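Local atomic coordinates of putative transcriptional regulator (Clostridium difficile, PDB entry 3QI7), a protein that is of unknown function but has a periplasmic binding protein-like fold, is a putative lipoprotein or transcriptional regulator, and may bind a small ligand. Residues V18-P21 / L22-K26; L313-Y316 / L317-M321. All coordinates share one frame; numbering follows the deposited sequence.

Overall arrangement
Interactions 1 and 2 lie about 20 Å apart between centres, their nearest atoms about 8 Å apart, and do not touch. Both involve strand 13-19 and helix 26-42: interaction 1 joins them along the chain at the surface, whereas interaction 2 is a largely buried section of helix 306-324 that packs against both. Their chemistry follows their place. In 18-26 a single carbonyl takes two backbone N-H groups, and amide, carboxylate and water contacts fix the irregular chain. In 313-321 successive carbonyls each serve the amide four residues on, and most of the side chains turn outward to nonpolar neighbours, with Thr319 and Tyr316 adding polar links to helix 26-42.

Interaction 1 (V18-P21 / L22-K26); sequences VTQP and LSENK
The carbonyl oxygen of Pro21 is gripped by two backbone N-H groups: Glu24 N lies 2.9 Å from Pro21 O and Asn25 N 3.0 Å from the same atom. The first bond closes a beta-turn and the second widens it to an alpha-turn, in the strand-to-helix connection between strand 13-19 and helix 26-42 of a periplasmic binding protein-like fold. The two donors arrive differently. Asn25 N comes nearly end-on to the carbonyl, with a C=O...N angle of 167°, while Glu24 N stands above the carbonyl plane, so one oxygen accommodates both.

Side chains brace the turn from Gln20. Its extended chain carries NE2 to within 2.8 Å of Glu24 OE1, which it meets from above the carboxylate plane; amide and carboxylate are perpendicular, and the bond is bent (143° at the hydrogen). Glu24 OE1 also lies 3.5 Å from Pro21 CD, beside the ring. Outside the turn, Gln20 OE1 bonds Thr95 and Gln97, and Glu24 OE2 bonds the backbone N of Asn67, so both groups are held at each polar end.

Asn25 occupies the N-cap position of helix 26-42 without a side-chain capping bond. Its ND2 sits over the face of the Gln20 amide, 3.1 Å from Gln20 CD, with the two amide planes inclined at 44°, and donates to a water 2.7 Å away, which also accepts from Gln20 N at 2.9 Å.

Interaction 2 (L313-Y316 / L317-M321); sequences LAIY and LATEM
Thr319 meets Ile315 through two of its atoms. Its backbone N donates to Ile315 O at 3.0 Å, nearly straight at 173°, and its hydroxyl OG1 lies equally close, 3.0 Å from Ile315 O. The first torsion accounts for this: OG1 stands anti to the carbonyl carbon of Thr319 and beside its backbone N (chi1 -60°), which turns the hydroxyl back toward the preceding turn. Whether its proton goes to Ile315 O is not settled, because OG1 is also hydrogen-bonded to Tyr39 OH.

The flanking bonds show the same alpha-helical spacing of four residues. Leu317 N reaches Leu313 O at 2.9 Å, Ala318 N reaches Ala314 O at 2.9 Å, and Glu320 N reaches Tyr316 O at 3.1 Å. The beta carbons follow this ladder closely: Leu317 CB rests 3.4 Å from Leu313 O, and Ala318 CB the same 3.4 Å from Ala314 O. Beyond the backbone bonds, contact along the helix is mainly between carbonyl oxygens and the beta carbons of later residues, with the ends of the chains directed to other partners.

Those partners lie on helix 26-42, helix 334-345 and two strands. Tyr316 projects its ring from the helix and bonds Glu38 through OH, so two hydroxyls of this helix join helix 26-42. Ile315 packs on Met35 and Tyr39 of that same helix and on Val17. Ala318 and Thr319 lie on Val15, while Ala314 and Ala318 touch Ile117. Leu313 and Tyr316 meet Phe340, and Leu317 meets Leu337. Helix 306-324 thus packs among helix 26-42, helix 334-345 and the parallel strands 13-19 and 115-118 of the mixed sheet.

Interaction 1 (V18-P21 / L22-K26)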
loop_
_atom_site.group_PDB
_atom_site.type_symbol
_atom_site.label_atom_id
_atom_site.label_comp_id
_atom_site.label_asym_id
_atom_site.label_seq_id
_atom_site.Cartn_x
_atom_site.Cartn_y
_atom_site.Cartn_z
ATOM N N VAL A 18 10.256 11.454 -3.572
ATOM C CA VAL A 18 10.590 10.816 -4.835
ATOM C C VAL A 18 9.560 9.745 -5.181
ATOM O O VAL A 18 9.303 8.818 -4.383
ATOM C CB VAL A 18 11.989 10.162 -4.742
ATOM C CG1 VAL A 18 12.388 9.499 -6.102
ATOM C CG2 VAL A 18 12.991 11.182 -4.277
ATOM N N THR A 19 8.946 9.872 -6.353
ATOM C CA THR A 19 8.029 8.865 -6.838
ATOM C C THR A 19 8.345 8.519 -8.289
ATOM O O THR A 19 9.079 9.244 -8.958
ATOM C CB THR A 19 6.564 9.340 -6.798
ATOM O OG1 THR A 19 6.321 10.230 -7.880
ATOM C CG2 THR A 19 6.224 10.058 -5.470
ATOM N N GLN A 20 7.759 7.424 -8.765
ATOM C CA GLN A 20 7.678 7.163 -10.200
ATOM C C GLN A 20 6.714 8.164 -10.867
ATOM O O GLN A 20 5.927 8.846 -10.175
ATOM C CB GLN A 20 7.268 5.710 -10.468
ATOM C CG GLN A 20 8.327 4.663 -10.003
ATOM C CD GLN A 20 7.875 3.204 -10.197
ATOM O OE1 GLN A 20 8.062 2.351 -9.315
ATOM N NE2 GLN A 20 7.267 2.922 -11.350
ATOM N N PRO A 21 6.797 8.287 -12.204
ATOM C CA PRO A 21 5.946 9.257 -12.881
ATOM C C PRO A 21 4.484 8.857 -12.896
ATOM O O PRO A 21 4.135 7.680 -12.643
ATOM C CB PRO A 21 6.507 9.330 -14.317
ATOM C CG PRO A 21 7.548 8.319 -14.429
ATOM C CD PRO A 21 7.839 7.729 -13.086
ATOM N N LEU A 22 3.647 9.855 -13.168
ATOM C CA LEU A 22 2.196 9.701 -13.156
ATOM C C LEU A 22 1.786 8.508 -14.013
ATOM O O LEU A 22 0.928 7.731 -13.622
ATOM C CB LEU A 22 1.544 10.980 -13.665
ATOM C CG LEU A 22 0.019 11.079 -13.778
ATOM C CD1 LEU A 22 -0.664 10.943 -12.421
ATOM C CD2 LEU A 22 -0.327 12.424 -14.455
ATOM N N SER A 23 2.440 8.348 -15.162
ATOM C CA SER A 23 2.137 7.260 -16.110
ATOM C C SER A 23 2.338 5.851 -15.539
ATOM O O SER A 23 1.785 4.896 -16.075
ATOM C CB SER A 23 2.986 7.411 -17.380
ATOM O OG SER A 23 4.393 7.317 -17.095
ATOM N N GLU A 24 3.147 5.732 -14.487
ATOM C CA GLU A 24 3.524 4.447 -13.903
ATOM C C GLU A 24 2.852 4.199 -12.536
ATOM O O GLU A 24 2.307 3.120 -12.311
ATOM C CB GLU A 24 5.047 4.372 -13.764
ATOM C CG GLU A 24 5.817 4.441 -15.079
ATOM C CD GLU A 24 7.305 4.206 -14.911
ATOM O OE1 GLU A 24 7.802 4.298 -13.770
ATOM O OE2 GLU A 24 7.994 3.937 -15.937
ATOM N N ASN A 25 2.890 5.197 -11.634
ATOM C CA ASN A 25 2.328 5.094 -10.269
ATOM C C ASN A 25 1.402 6.282 -9.973
ATOM O O ASN A 25 1.787 7.226 -9.307
ATOM C CB ASN A 25 3.450 5.032 -9.215
ATOM C CG ASN A 25 4.213 3.708 -9.225
ATOM O OD1 ASN A 25 3.824 2.743 -9.903
ATOM N ND2 ASN A 25 5.330 3.669 -8.509
ATOM N N LYS A 26 0.180 6.232 -10.495
ATOM C CA LYS A 26 -0.724 7.369 -10.433
ATOM C C LYS A 26 -1.092 7.737 -9.008
ATOM O O LYS A 26 -1.126 8.923 -8.630
ATOM C CB LYS A 26 -1.990 7.071 -11.243
ATOM C CG LYS A 26 -2.997 8.183 -11.231
ATOM C CD LYS A 26 -4.154 7.860 -12.205
ATOM C CE LYS A 26 -5.115 9.036 -12.324
ATOM N NZ LYS A 26 -6.317 8.750 -13.216
HETATM O O HOH W 1 6.041 5.835 -6.999
#

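Interaction 2 (L313-Y316 / L317-M321)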
loop_
_atom_site.group_PDB
_atom_site.type_symbol
_atom_site.label_atom_id
_atom_site.label_comp_id
_atom_site.label_asym_id
_atom_site.label_seq_id
_atom_site.Cartn_x
_atom_site.Cartn_y
_atom_site.Cartn_z
ATOM N N LEU A 313 1.874 9.084 5.225
ATOM C CA LEU A 313 2.377 8.925 6.595
ATOM C C LEU A 313 3.831 9.376 6.679
ATOM O O LEU A 313 4.228 10.063 7.631
ATOM C CB LEU A 313 2.263 7.463 7.072
ATOM C CG LEU A 313 2.997 7.097 8.375
ATOM C CD1 LEU A 313 2.411 7.913 9.539
ATOM C CD2 LEU A 313 2.963 5.592 8.711
ATOM N N ALA A 314 4.640 8.939 5.714
ATOM C CA ALA A 314 6.084 9.309 5.693
ATOM C C ALA A 314 6.279 10.823 5.604
ATOM O O ALA A 314 7.144 11.388 6.298
ATOM C CB ALA A 314 6.839 8.585 4.539
ATOM N N ILE A 315 5.479 11.489 4.780
ATOM C CA ILE A 315 5.577 12.966 4.691
ATOM C C ILE A 315 5.245 13.644 6.049
ATOM O O ILE A 315 5.969 14.534 6.497
ATOM C CB ILE A 315 4.688 13.514 3.553
ATOM C CG1 ILE A 315 5.231 13.034 2.196
ATOM C CG2 ILE A 315 4.618 15.059 3.598
ATOM C CD1 ILE A 315 4.198 13.037 1.109
ATOM N N TYR A 316 4.152 13.227 6.681
ATOM C CA TYR A 316 3.731 13.786 7.971
ATOM C C TYR A 316 4.778 13.538 9.042
ATOM O O TYR A 316 5.036 14.410 9.877
ATOM C CB TYR A 316 2.390 13.188 8.439
ATOM C CG TYR A 316 1.140 13.730 7.758
ATOM C CD1 TYR A 316 0.949 15.087 7.544
ATOM C CD2 TYR A 316 0.146 12.881 7.363
ATOM C CE1 TYR A 316 -0.226 15.576 6.922
ATOM C CE2 TYR A 316 -1.004 13.344 6.748
ATOM C CZ TYR A 316 -1.190 14.689 6.533
ATOM O OH TYR A 316 -2.350 15.096 5.914
ATOM N N LEU A 317 5.398 12.355 9.018
ATOM C CA LEU A 317 6.430 11.998 9.988
ATOM C C LEU A 317 7.670 12.852 9.782
ATOM O O LEU A 317 8.238 13.384 10.753
ATOM C CB LEU A 317 6.800 10.512 9.830
ATOM C CG LEU A 317 7.252 9.671 11.011
ATOM C CD1 LEU A 317 6.452 9.934 12.302
ATOM C CD2 LEU A 317 7.147 8.195 10.571
ATOM N N ALA A 318 8.121 12.944 8.530
ATOM C CA ALA A 318 9.286 13.771 8.209
ATOM C C ALA A 318 9.071 15.203 8.711
ATOM O O ALA A 318 9.916 15.769 9.391
ATOM C CB ALA A 318 9.570 13.771 6.698
ATOM N N THR A 319 7.933 15.795 8.375
ATOM C CA THR A 319 7.601 17.164 8.833
ATOM C C THR A 319 7.664 17.310 10.366
ATOM O O THR A 319 8.256 18.265 10.905
ATOM C CB THR A 319 6.212 17.572 8.302
ATOM O OG1 THR A 319 6.248 17.521 6.871
ATOM C CG2 THR A 319 5.817 18.990 8.773
ATOM N N GLU A 320 7.068 16.357 11.069
ATOM C CA GLU A 320 7.045 16.385 12.524
ATOM C C GLU A 320 8.459 16.257 13.063
ATOM O O GLU A 320 8.841 16.922 14.040
ATOM C CB GLU A 320 6.180 15.245 13.054
ATOM C CG GLU A 320 6.122 15.089 14.580
ATOM C CD GLU A 320 5.201 16.083 15.262
ATOM O OE1 GLU A 320 4.377 16.706 14.570
ATOM O OE2 GLU A 320 5.303 16.222 16.511
HETATM N N MSE A 321 9.223 15.366 12.433
HETATM C CA MSE A 321 10.591 15.103 12.879
HETATM C C MSE A 321 11.462 16.344 12.712
HETATM O O MSE A 321 12.279 16.650 13.590
HETATM C CB MSE A 321 11.199 13.909 12.103
HETATM C CG MSE A 321 10.650 12.559 12.535
HETATM SE SE MSE A 321 11.263 11.103 11.341
HETATM C CE MSE A 321 12.969 10.822 12.311
#